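Local coordinates for alpha-glucosidase ([Eubacterium] rectale, PDB 6PNR), which probably hydrolyses alpha-sulfoquinovosides as a GH31-family sulfoquinovosidase, here in complex with the aza-sugar inhibitor IFGSQ, at residues Phe55-Thr60 with Glu74-Ala79; Asp97-Phe102 with Trp203-Gln208; Val106-Glu111 with Ser196-Gln201; Tyr179-Ser184 with Thr226-Gln231. All coordinates share one frame; numbering follows the deposited sequence.

How the interactions relate
All four contacts involve the N-terminal beta region, where a six-stranded and an eight-stranded antiparallel sheet meet. Interaction 1 closes first along the chain; interaction 2 follows, and the segments of interaction 3 both fall between those of interaction 2. Interaction 4 alternates in sequence with both 2 and 3. Interactions 1 and 2, their centres about 12 Å apart, touch through Tyr76 with Ile99 and Ile77 with Val205. Interactions 2 and 3 share strand 101-107. Leu180 of interaction 4 packs on Val106 and Leu200 of interaction 3, while its neighbours Tyr179 and His181 on the same strand meet helix 217-228, toward the catalytic barrel.

Interaction 1: Phe55-Thr60 with Glu74-Ala79; sequences FPLKLT and ESYIIA
Phe55 brings the CE1 corner of its ring over one face of the Tyr76 ring, near the rim, with CE1 3.6 Å from Tyr76 CZ. The planes are inclined at 55°, so this is an oblique aromatic pair, the two side chains arriving from opposite directions. At the edge of the Tyr76 ring, in its plane, lies Glu74 OE1. Leu57 comes at the same ring obliquely from beside it, its CD2 only 3.4 Å from Tyr76 CD2, while its other branch, CD1, turns to Ile77 and meets CG1 at 3.7 Å. CG of Leu57 stands beside its own backbone N (chi1 -67°), which swings the fork toward both partners. A classic beta bulge, Tyr76 and Ile77 set against Phe73, opens strand 77-83 of the eight-stranded sheet; the other segment is the chain as it leaves strand 44-56 of the six-stranded sheet, so the contact joins the two sheets of the N-terminal beta region. Glu74, in the turn after strand 68-73, bonds twice. Its OE1 accepts Lys58 N at 2.9 Å, nearly straight at 166°, the donor lying above the carboxylate plane. Its backbone N gives a bond to Thr60 OG1 at 3.2 Å, and Thr60 CG2 rests 3.9 Å from Glu74 CG. Cut back to alanine, Glu74 would probably leave Lys58 N without this acceptor and Thr60 CG2 without its methylene contact. Pro56 packs against Glu53 of the second subunit.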
# COMPACT_ATOMS: atom_id res chain seq x y z
N PHE A 55 1.89 10.28 -23.55
CA PHE A 55 2.95 10.58 -24.51
C PHE A 55 3.24 12.07 -24.49
O PHE A 55 2.33 12.87 -24.25
CB PHE A 55 2.57 10.11 -25.92
CG PHE A 55 1.18 10.50 -26.35
CD1 PHE A 55 0.95 11.74 -26.93
CD2 PHE A 55 0.12 9.63 -26.19
CE1 PHE A 55 -0.33 12.10 -27.33
CE2 PHE A 55 -1.15 9.99 -26.58
CZ PHE A 55 -1.38 11.23 -27.16
N PRO A 56 4.49 12.46 -24.72
CA PRO A 56 4.81 13.89 -24.78
C PRO A 56 4.28 14.52 -26.06
O PRO A 56 4.11 13.86 -27.09
CB PRO A 56 6.34 13.91 -24.74
CG PRO A 56 6.73 12.59 -25.37
CD PRO A 56 5.67 11.61 -24.95
N LEU A 57 4.00 15.81 -25.98
CA LEU A 57 3.49 16.55 -27.11
C LEU A 57 4.64 17.16 -27.90
O LEU A 57 5.67 17.54 -27.34
CB LEU A 57 2.54 17.65 -26.65
CG LEU A 57 1.23 17.20 -26.01
CD1 LEU A 57 0.44 18.42 -25.59
CD2 LEU A 57 0.44 16.37 -26.99
N LYS A 58 4.44 17.27 -29.22
CA LYS A 58 5.38 17.95 -30.10
C LYS A 58 4.90 19.37 -30.35
O LYS A 58 3.72 19.58 -30.66
CB LYS A 58 5.51 17.21 -31.43
CG LYS A 58 6.22 15.87 -31.37
CD LYS A 58 6.32 15.25 -32.76
CE LYS A 58 7.25 14.05 -32.77
NZ LYS A 58 8.69 14.44 -32.67
N LEU A 59 5.80 20.35 -30.20
CA LEU A 59 5.50 21.75 -30.50
C LEU A 59 5.60 21.96 -32.01
O LEU A 59 6.69 21.91 -32.58
CB LEU A 59 6.48 22.67 -29.77
CG LEU A 59 6.35 24.18 -29.99
CD1 LEU A 59 4.95 24.69 -29.69
CD2 LEU A 59 7.39 24.94 -29.16
N THR A 60 4.45 22.20 -32.66
CA THR A 60 4.40 22.27 -34.11
C THR A 60 4.12 23.66 -34.67
O THR A 60 4.23 23.85 -35.88
CB THR A 60 3.33 21.31 -34.65
OG1 THR A 60 2.08 21.60 -34.03
CG2 THR A 60 3.72 19.87 -34.37
N GLU A 74 0.35 19.85 -32.06
CA GLU A 74 -0.34 18.93 -32.97
C GLU A 74 -1.84 19.18 -32.94
O GLU A 74 -2.28 20.34 -32.94
CB GLU A 74 -0.01 17.48 -32.59
CG GLU A 74 1.44 17.10 -32.86
CD GLU A 74 1.95 16.00 -31.95
OE1 GLU A 74 2.20 16.27 -30.75
OE2 GLU A 74 2.10 14.85 -32.43
N SER A 75 -2.63 18.12 -32.93
CA SER A 75 -4.08 18.23 -32.79
C SER A 75 -4.55 17.90 -31.38
O SER A 75 -5.63 17.34 -31.20
CB SER A 75 -4.78 17.33 -33.81
OG SER A 75 -4.72 17.89 -35.11
N TYR A 76 -3.76 18.26 -30.36
CA TYR A 76 -4.07 17.91 -28.98
C TYR A 76 -4.37 19.13 -28.12
O TYR A 76 -5.43 19.18 -27.49
CB TYR A 76 -2.92 17.11 -28.37
CG TYR A 76 -2.69 15.75 -29.01
CD1 TYR A 76 -3.67 14.76 -28.97
CD2 TYR A 76 -1.50 15.47 -29.65
CE1 TYR A 76 -3.45 13.52 -29.56
CE2 TYR A 76 -1.27 14.24 -30.23
CZ TYR A 76 -2.25 13.27 -30.19
OH TYR A 76 -1.99 12.07 -30.79
N ILE A 77 -3.46 20.10 -28.07
CA ILE A 77 -3.51 21.20 -27.10
C ILE A 77 -3.07 22.49 -27.78
O ILE A 77 -2.09 22.49 -28.54
CB ILE A 77 -2.60 20.92 -25.88
CG1 ILE A 77 -3.05 19.66 -25.12
CG2 ILE A 77 -2.54 22.12 -24.96
CD1 ILE A 77 -4.40 19.80 -24.45
N ILE A 78 -3.76 23.58 -27.49
CA ILE A 78 -3.28 24.93 -27.79
C ILE A 78 -3.11 25.67 -26.48
O ILE A 78 -4.05 25.72 -25.67
CB ILE A 78 -4.24 25.69 -28.73
CG1 ILE A 78 -4.43 24.91 -30.04
CG2 ILE A 78 -3.71 27.09 -28.98
CD1 ILE A 78 -5.53 25.47 -30.93
N ALA A 79 -1.93 26.23 -26.25
CA ALA A 79 -1.63 26.98 -25.03
C ALA A 79 -1.39 28.44 -25.37
O ALA A 79 -0.53 28.75 -26.20
CB ALA A 79 -0.41 26.40 -24.31

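Interaction 2: Asp97-Phe102 with Trp203-Gln208; sequences DRINRF and WEVPKQ
Asn100 and Arg101 form a classic beta bulge opposite Gly32 at the start of strand 101-107, and the loop that begins at Trp203 lies beside it. The guanidinium of Arg101 is laid flat on the indole, planes 9° apart, with Arg101 CZ 3.6 Å from the centroid of the Trp203 five-membered ring: a stacked cation-pi pair. Arg101 CD adds a CH-pi contact to the same face, 3.4 Å from Trp203 CD1. A bend at chi2 (-66°) folds the arginine chain back over the tryptophan, although CB starts out away from it. Arg101 NH1 bonds to Asn100 O at 2.9 Å, and its NH2 forms salt bridges to Asp49 and Glu36, so the stacked cation is also gripped by one carbonyl and two carboxylates. Trp203 NE1 bonds to Gln201 OE1, and its ring also stacks with Tyr187.

Farther along, Pro206 presses CD onto one face of the Phe102 ring, 3.5 Å from its centroid, a CH-pi contact. Phe102 CB touches Glu204 O at 3.3 Å. Ile99 CG2 meets Val205 CG2 at 3.8 Å. The loop 203-207 crosses from strand 197-202 of one antiparallel sheet to strand 208-213 of the other, a sheet-to-sheet connection as in a beta-sandwich.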
# COMPACT_ATOMS: atom_id res chain seq x y z
N ASP A 97 -10.72 15.26 -27.78
CA ASP A 97 -11.63 14.99 -26.66
C ASP A 97 -11.28 13.72 -25.90
O ASP A 97 -11.76 13.53 -24.78
CB ASP A 97 -13.07 14.90 -27.16
CG ASP A 97 -13.46 16.07 -28.04
OD1 ASP A 97 -12.99 17.21 -27.78
OD2 ASP A 97 -14.23 15.84 -29.00
N ARG A 98 -10.46 12.84 -26.49
CA ARG A 98 -10.09 11.58 -25.83
C ARG A 98 -9.22 11.79 -24.60
O ARG A 98 -9.18 10.92 -23.73
CB ARG A 98 -9.33 10.68 -26.80
CG ARG A 98 -10.14 10.12 -27.94
CD ARG A 98 -9.26 9.22 -28.81
NE ARG A 98 -8.80 8.03 -28.10
CZ ARG A 98 -7.56 7.85 -27.65
NH1 ARG A 98 -6.64 8.79 -27.84
NH2 ARG A 98 -7.24 6.73 -27.01
N ILE A 99 -8.50 12.91 -24.54
CA ILE A 99 -7.55 13.14 -23.46
C ILE A 99 -8.31 13.36 -22.16
O ILE A 99 -9.22 14.20 -22.09
CB ILE A 99 -6.67 14.35 -23.79
CG1 ILE A 99 -5.82 14.06 -25.03
CG2 ILE A 99 -5.79 14.73 -22.61
CD1 ILE A 99 -5.04 15.25 -25.49
N ASN A 100 -7.96 12.58 -21.13
CA ASN A 100 -8.43 12.88 -19.78
C ASN A 100 -7.30 12.85 -18.75
O ASN A 100 -7.58 12.85 -17.55
CB ASN A 100 -9.57 11.93 -19.36
CG ASN A 100 -9.14 10.47 -19.27
OD1 ASN A 100 -7.98 10.12 -19.44
ND2 ASN A 100 -10.10 9.61 -18.98
N ARG A 101 -6.04 12.86 -19.19
CA ARG A 101 -4.90 12.93 -18.29
C ARG A 101 -3.92 13.95 -18.85
O ARG A 101 -3.59 13.91 -20.05
CB ARG A 101 -4.20 11.57 -18.13
CG ARG A 101 -5.08 10.46 -17.50
CD ARG A 101 -5.45 10.74 -16.05
NE ARG A 101 -6.25 9.66 -15.45
CZ ARG A 101 -7.57 9.68 -15.31
NH1 ARG A 101 -8.26 10.75 -15.73
NH2 ARG A 101 -8.21 8.67 -14.75
N PHE A 102 -3.43 14.82 -17.98
CA PHE A 102 -2.62 15.97 -18.35
C PHE A 102 -1.47 16.08 -17.36
O PHE A 102 -1.70 16.21 -16.16
CB PHE A 102 -3.51 17.23 -18.34
CG PHE A 102 -2.83 18.49 -18.80
CD1 PHE A 102 -2.86 18.86 -20.13
CD2 PHE A 102 -2.21 19.34 -17.89
CE1 PHE A 102 -2.25 20.03 -20.56
CE2 PHE A 102 -1.60 20.52 -18.30
CZ PHE A 102 -1.63 20.86 -19.64
N TRP A 203 -6.41 15.30 -13.81
CA TRP A 203 -7.31 14.34 -14.47
C TRP A 203 -8.34 15.03 -15.36
O TRP A 203 -9.51 14.62 -15.44
CB TRP A 203 -7.98 13.43 -13.44
CG TRP A 203 -7.03 12.39 -12.90
CD1 TRP A 203 -5.68 12.33 -13.11
CD2 TRP A 203 -7.36 11.26 -12.08
NE1 TRP A 203 -5.14 11.24 -12.45
CE2 TRP A 203 -6.16 10.57 -11.82
CE3 TRP A 203 -8.55 10.78 -11.53
CZ2 TRP A 203 -6.11 9.42 -11.02
CZ3 TRP A 203 -8.50 9.64 -10.73
CH2 TRP A 203 -7.29 8.98 -10.49
N GLU A 204 -7.90 16.10 -16.02
CA GLU A 204 -8.59 16.80 -17.09
C GLU A 204 -7.56 17.73 -17.72
O GLU A 204 -6.49 17.97 -17.15
CB GLU A 204 -9.79 17.60 -16.58
CG GLU A 204 -9.39 18.94 -15.95
CD GLU A 204 -10.59 19.78 -15.57
OE1 GLU A 204 -11.72 19.44 -16.01
OE2 GLU A 204 -10.42 20.76 -14.81
N VAL A 205 -7.89 18.25 -18.90
CA VAL A 205 -7.10 19.36 -19.42
C VAL A 205 -7.51 20.60 -18.64
O VAL A 205 -8.66 21.04 -18.74
CB VAL A 205 -7.31 19.55 -20.93
CG1 VAL A 205 -6.54 20.76 -21.42
CG2 VAL A 205 -6.90 18.28 -21.70
N PRO A 206 -6.62 21.20 -17.86
CA PRO A 206 -7.03 22.34 -17.02
C PRO A 206 -7.26 23.59 -17.85
O PRO A 206 -6.58 23.82 -18.85
CB PRO A 206 -5.83 22.52 -16.07
CG PRO A 206 -4.67 22.08 -16.90
CD PRO A 206 -5.17 20.94 -17.76
N LYS A 207 -8.21 24.41 -17.39
CA LYS A 207 -8.49 25.66 -18.09
C LYS A 207 -7.26 26.54 -18.17
O LYS A 207 -7.00 27.16 -19.21
CB LYS A 207 -9.62 26.43 -17.37
CG LYS A 207 -11.01 25.94 -17.70
CD LYS A 207 -12.08 26.76 -16.97
CE LYS A 207 -12.20 26.38 -15.49
NZ LYS A 207 -12.72 24.99 -15.28
N GLN A 208 -6.48 26.61 -17.10
CA GLN A 208 -5.44 27.62 -17.02
C GLN A 208 -4.45 27.24 -15.94
O GLN A 208 -4.81 26.64 -14.92
CB GLN A 208 -6.04 29.00 -16.72
CG GLN A 208 -5.03 30.11 -16.58
CD GLN A 208 -5.65 31.41 -16.06
OE1 GLN A 208 -5.61 31.70 -14.86
NE2 GLN A 208 -6.24 32.18 -16.97

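Interaction 3: Val106-Glu111 with Ser196-Gln201; sequences VAADKE and SFHELQ
Ser196 meets Ala108 through its backbone: its O accepts Ala108 N at 3.0 Å, with the donor well above the carbonyl plane, and its CA sends a C-H toward Ala108 O. Phe197 comes next, its CA 3.0 Å from Val106 O in a CA-H...O contact. Its ring turns from this strand to a cation-pi contact with Arg105 and packs on Tyr50 of the second subunit. His198 pairs with Val106 by two bonds: Val106 N to His198 O is 2.8 Å and nearly straight at 170°, and His198 N to Val106 O is also 2.8 Å but more bent, in the carbonyl plane. These are neighbouring antiparallel strands, 101-107 and 197-202, in the middle of the six-stranded sheet. CG of His198 stands beside its own backbone N (chi1 -38°), which places the imidazole by Ala108 and Val106, whose CG1 lies 3.9 Å from His198 CD2. Over one ring face sits Ala108 CB, 3.4 Å from His198 CE1, a CH-pi contact; NE2 bonds to Glu112 OE2, and Phe192 meets the ring edge-to-face. Replacing His198 by alanine would probably leave the Glu112 carboxylate without its mate and open a gap beneath the Ala108 methyl. Farther on, Leu200 CD1 approaches Val106 CG2 at 4.4 Å.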
# COMPACT_ATOMS: atom_id res chain seq x y z
N VAL A 106 7.37 21.46 -14.60
CA VAL A 106 7.99 22.71 -14.21
C VAL A 106 9.47 22.45 -13.99
O VAL A 106 9.84 21.52 -13.26
CB VAL A 106 7.36 23.28 -12.93
CG1 VAL A 106 8.07 24.53 -12.51
CG2 VAL A 106 5.88 23.54 -13.12
N ALA A 107 10.32 23.28 -14.61
CA ALA A 107 11.76 23.13 -14.45
C ALA A 107 12.17 23.37 -13.00
O ALA A 107 11.69 24.29 -12.35
CB ALA A 107 12.49 24.10 -15.38
N ALA A 108 13.10 22.55 -12.51
CA ALA A 108 13.52 22.65 -11.12
C ALA A 108 14.98 22.26 -11.01
O ALA A 108 15.58 21.72 -11.95
CB ALA A 108 12.65 21.77 -10.23
N ASP A 109 15.56 22.51 -9.85
CA ASP A 109 16.90 22.03 -9.55
C ASP A 109 16.90 21.37 -8.18
O ASP A 109 15.94 21.49 -7.41
CB ASP A 109 17.95 23.16 -9.64
CG ASP A 109 17.70 24.28 -8.65
OD1 ASP A 109 17.18 24.04 -7.55
OD2 ASP A 109 18.05 25.44 -8.98
N LYS A 110 18.01 20.68 -7.88
CA LYS A 110 18.04 19.80 -6.72
C LYS A 110 17.84 20.54 -5.41
O LYS A 110 17.23 20.00 -4.48
CB LYS A 110 19.37 19.02 -6.70
CG LYS A 110 19.45 17.96 -5.61
CD LYS A 110 20.80 17.24 -5.61
CE LYS A 110 20.84 16.13 -4.56
NZ LYS A 110 22.12 15.36 -4.57
N GLU A 111 18.31 21.79 -5.31
CA GLU A 111 18.25 22.50 -4.04
C GLU A 111 16.92 23.21 -3.79
O GLU A 111 16.71 23.73 -2.69
CB GLU A 111 19.39 23.53 -3.96
CG GLU A 111 20.80 22.94 -4.08
CD GLU A 111 21.20 22.59 -5.52
OE1 GLU A 111 20.50 23.03 -6.46
OE2 GLU A 111 22.21 21.88 -5.70
N SER A 196 15.07 17.43 -11.35
CA SER A 196 15.15 18.45 -12.39
C SER A 196 13.79 18.99 -12.81
O SER A 196 13.74 19.84 -13.71
CB SER A 196 15.91 17.91 -13.62
OG SER A 196 15.21 16.85 -14.25
N PHE A 197 12.71 18.54 -12.19
CA PHE A 197 11.39 19.02 -12.57
C PHE A 197 10.36 18.63 -11.52
O PHE A 197 10.48 17.58 -10.87
CB PHE A 197 10.95 18.48 -13.95
CG PHE A 197 10.87 16.97 -14.04
CD1 PHE A 197 9.69 16.30 -13.73
CD2 PHE A 197 11.96 16.23 -14.49
CE1 PHE A 197 9.62 14.92 -13.82
CE2 PHE A 197 11.89 14.85 -14.59
CZ PHE A 197 10.71 14.18 -14.26
N HIS A 198 9.37 19.49 -11.34
CA HIS A 198 8.10 19.12 -10.73
C HIS A 198 7.17 18.67 -11.85
O HIS A 198 7.26 19.15 -12.98
CB HIS A 198 7.46 20.30 -9.98
CG HIS A 198 8.44 21.17 -9.25
ND1 HIS A 198 9.41 20.67 -8.42
CD2 HIS A 198 8.59 22.52 -9.24
CE1 HIS A 198 10.11 21.66 -7.91
NE2 HIS A 198 9.63 22.80 -8.39
N GLU A 199 6.28 17.74 -11.53
CA GLU A 199 5.30 17.29 -12.52
C GLU A 199 3.92 17.32 -11.90
O GLU A 199 3.68 16.68 -10.86
CB GLU A 199 5.63 15.90 -13.06
CG GLU A 199 4.62 15.40 -14.09
CD GLU A 199 5.10 14.16 -14.86
OE1 GLU A 199 4.88 13.04 -14.37
OE2 GLU A 199 5.69 14.33 -15.96
N LEU A 200 3.00 18.04 -12.54
CA LEU A 200 1.66 18.26 -12.03
C LEU A 200 0.70 17.44 -12.89
O LEU A 200 0.43 17.78 -14.04
CB LEU A 200 1.31 19.74 -12.07
CG LEU A 200 2.41 20.70 -11.62
CD1 LEU A 200 1.93 22.15 -11.75
CD2 LEU A 200 2.92 20.41 -10.20
N GLN A 201 0.21 16.33 -12.33
CA GLN A 201 -0.75 15.47 -13.02
C GLN A 201 -2.17 15.94 -12.72
O GLN A 201 -2.53 16.13 -11.55
CB GLN A 201 -0.58 14.01 -12.58
CG GLN A 201 -1.60 13.08 -13.23
CD GLN A 201 -1.54 11.63 -12.72
OE1 GLN A 201 -2.38 10.80 -13.06
NE2 GLN A 201 -0.54 11.33 -11.91

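Interaction 4: Tyr179-Ser184 with Thr226-Gln231; sequences YLHVDS and TYFGRQ
The last turn of helix 217-228 packs here on strand 178-182 of the eight-stranded antiparallel sheet, with Tyr227 and Phe228 laid against Tyr179 and His181. The helix ends at Phe228; Gly229, with positive phi, leaves it, and the chain then runs on to strand 242-245, the first of the parallel barrel sheet, so the contact sits where the beta region gives way to the catalytic barrel. Phe228 turns its edge to the imidazole of His181: CZ stands over one face, 3.5 Å from His181 ND1, with ring centroids 4.8 Å apart and planes at 90°, a T-shaped pair. CG of His181 points anti to its backbone N (chi1 177°), which carries the ring out toward the helix, and chi2 of 61° turns a face to Phe228. Tyr227 meets His181 by its own edge, CE2 lying 3.9 Å from His181 CD2. Within the helix, Tyr227 CD2 sits over the centre of the Phe228 face.

Tyr179 crosses Tyr227 at about a right angle, its OH 3.6 Å from Tyr227 CB, and its CE1 comes within 4.2 Å of Phe228 CE2. Two of the polar atoms are satisfied elsewhere: Tyr179 OH bonds to Glu212 OE1, and His181 ND1 to Thr171 OG1. The latter bond probably fixes the rotation of the imidazole and so the face offered to Phe228. Between the two segments the union is one of aromatic C-H groups and ring faces, without hydrogen bonds; it therefore rests on dispersion and edge-to-face aromatic contact, with the polar atoms of Tyr179 and His181 given to partners within the eight-stranded sheet.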
# COMPACT_ATOMS: atom_id res chain seq x y z
N TYR A 179 4.55 31.47 -6.95
CA TYR A 179 3.53 30.46 -6.72
C TYR A 179 2.93 30.09 -8.06
O TYR A 179 2.92 30.89 -9.00
CB TYR A 179 2.43 30.93 -5.74
CG TYR A 179 1.33 31.80 -6.32
CD1 TYR A 179 0.18 31.24 -6.88
CD2 TYR A 179 1.42 33.18 -6.26
CE1 TYR A 179 -0.83 32.05 -7.39
CE2 TYR A 179 0.42 33.99 -6.76
CZ TYR A 179 -0.69 33.43 -7.33
OH TYR A 179 -1.68 34.26 -7.83
N LEU A 180 2.44 28.86 -8.14
CA LEU A 180 1.81 28.34 -9.33
C LEU A 180 0.49 27.71 -8.92
O LEU A 180 0.44 26.93 -7.96
CB LEU A 180 2.70 27.30 -10.04
CG LEU A 180 2.23 26.65 -11.35
CD1 LEU A 180 3.43 26.12 -12.12
CD2 LEU A 180 1.24 25.52 -11.12
N HIS A 181 -0.57 28.05 -9.65
CA HIS A 181 -1.91 27.54 -9.39
C HIS A 181 -2.43 26.88 -10.66
O HIS A 181 -2.31 27.45 -11.75
CB HIS A 181 -2.87 28.66 -8.97
CG HIS A 181 -4.27 28.18 -8.77
ND1 HIS A 181 -4.60 27.22 -7.84
CD2 HIS A 181 -5.42 28.50 -9.41
CE1 HIS A 181 -5.90 26.98 -7.90
NE2 HIS A 181 -6.42 27.74 -8.84
N VAL A 182 -3.01 25.69 -10.51
CA VAL A 182 -3.72 25.02 -11.60
C VAL A 182 -5.21 25.24 -11.37
O VAL A 182 -5.76 24.80 -10.36
CB VAL A 182 -3.38 23.52 -11.67
CG1 VAL A 182 -4.11 22.86 -12.85
CG2 VAL A 182 -1.87 23.30 -11.76
N ASP A 183 -5.86 25.90 -12.33
CA ASP A 183 -7.27 26.29 -12.21
C ASP A 183 -8.14 25.09 -12.57
O ASP A 183 -8.72 24.99 -13.65
CB ASP A 183 -7.56 27.49 -13.10
CG ASP A 183 -8.95 28.08 -12.86
OD1 ASP A 183 -9.72 27.54 -12.03
OD2 ASP A 183 -9.27 29.11 -13.50
N SER A 184 -8.24 24.16 -11.63
CA SER A 184 -9.03 22.95 -11.85
C SER A 184 -9.41 22.38 -10.49
O SER A 184 -8.64 22.47 -9.53
CB SER A 184 -8.25 21.91 -12.65
OG SER A 184 -8.95 20.67 -12.69
N THR A 226 -4.49 38.47 -2.97
CA THR A 226 -5.19 39.30 -3.96
C THR A 226 -5.93 38.42 -4.96
O THR A 226 -7.07 38.72 -5.35
CB THR A 226 -4.20 40.23 -4.68
OG1 THR A 226 -3.71 41.20 -3.76
CG2 THR A 226 -4.90 40.95 -5.85
N TYR A 227 -5.33 37.28 -5.34
CA TYR A 227 -5.98 36.41 -6.31
C TYR A 227 -7.04 35.51 -5.67
O TYR A 227 -8.15 35.39 -6.19
CB TYR A 227 -4.93 35.54 -7.02
CG TYR A 227 -5.56 34.57 -8.01
CD1 TYR A 227 -6.23 35.04 -9.13
CD2 TYR A 227 -5.49 33.20 -7.81
CE1 TYR A 227 -6.82 34.17 -10.03
CE2 TYR A 227 -6.07 32.32 -8.71
CZ TYR A 227 -6.74 32.81 -9.82
OH TYR A 227 -7.32 31.95 -10.72
N PHE A 228 -6.71 34.86 -4.55
CA PHE A 228 -7.64 33.88 -3.97
C PHE A 228 -8.65 34.51 -3.01
O PHE A 228 -9.76 33.99 -2.88
CB PHE A 228 -6.87 32.79 -3.23
CG PHE A 228 -6.13 31.84 -4.13
CD1 PHE A 228 -6.81 30.98 -4.98
CD2 PHE A 228 -4.74 31.77 -4.10
CE1 PHE A 228 -6.14 30.09 -5.79
CE2 PHE A 228 -4.05 30.87 -4.93
CZ PHE A 228 -4.76 30.03 -5.77
N GLY A 229 -8.27 35.58 -2.32
CA GLY A 229 -9.14 36.20 -1.34
C GLY A 229 -8.47 36.45 0.00
O GLY A 229 -7.42 35.86 0.30
N ARG A 230 -9.06 37.33 0.81
CA ARG A 230 -8.57 37.60 2.16
C ARG A 230 -9.71 37.44 3.16
O ARG A 230 -10.87 37.71 2.85
CB ARG A 230 -7.97 39.02 2.26
CG ARG A 230 -6.54 39.07 1.72
CD ARG A 230 -6.05 40.47 1.48
NE ARG A 230 -4.84 40.46 0.66
CZ ARG A 230 -4.39 41.52 -0.01
NH1 ARG A 230 -5.06 42.66 0.06
NH2 ARG A 230 -3.29 41.43 -0.74
N GLN A 231 -9.35 37.00 4.37
CA GLN A 231 -10.32 36.81 5.43
C GLN A 231 -10.65 38.14 6.12
O GLN A 231 -9.80 39.04 6.17
CB GLN A 231 -9.78 35.82 6.47
CG GLN A 231 -9.51 34.40 5.92
CD GLN A 231 -8.09 34.23 5.40
OE1 GLN A 231 -7.13 34.24 6.17
NE2 GLN A 231 -7.95 34.08 4.08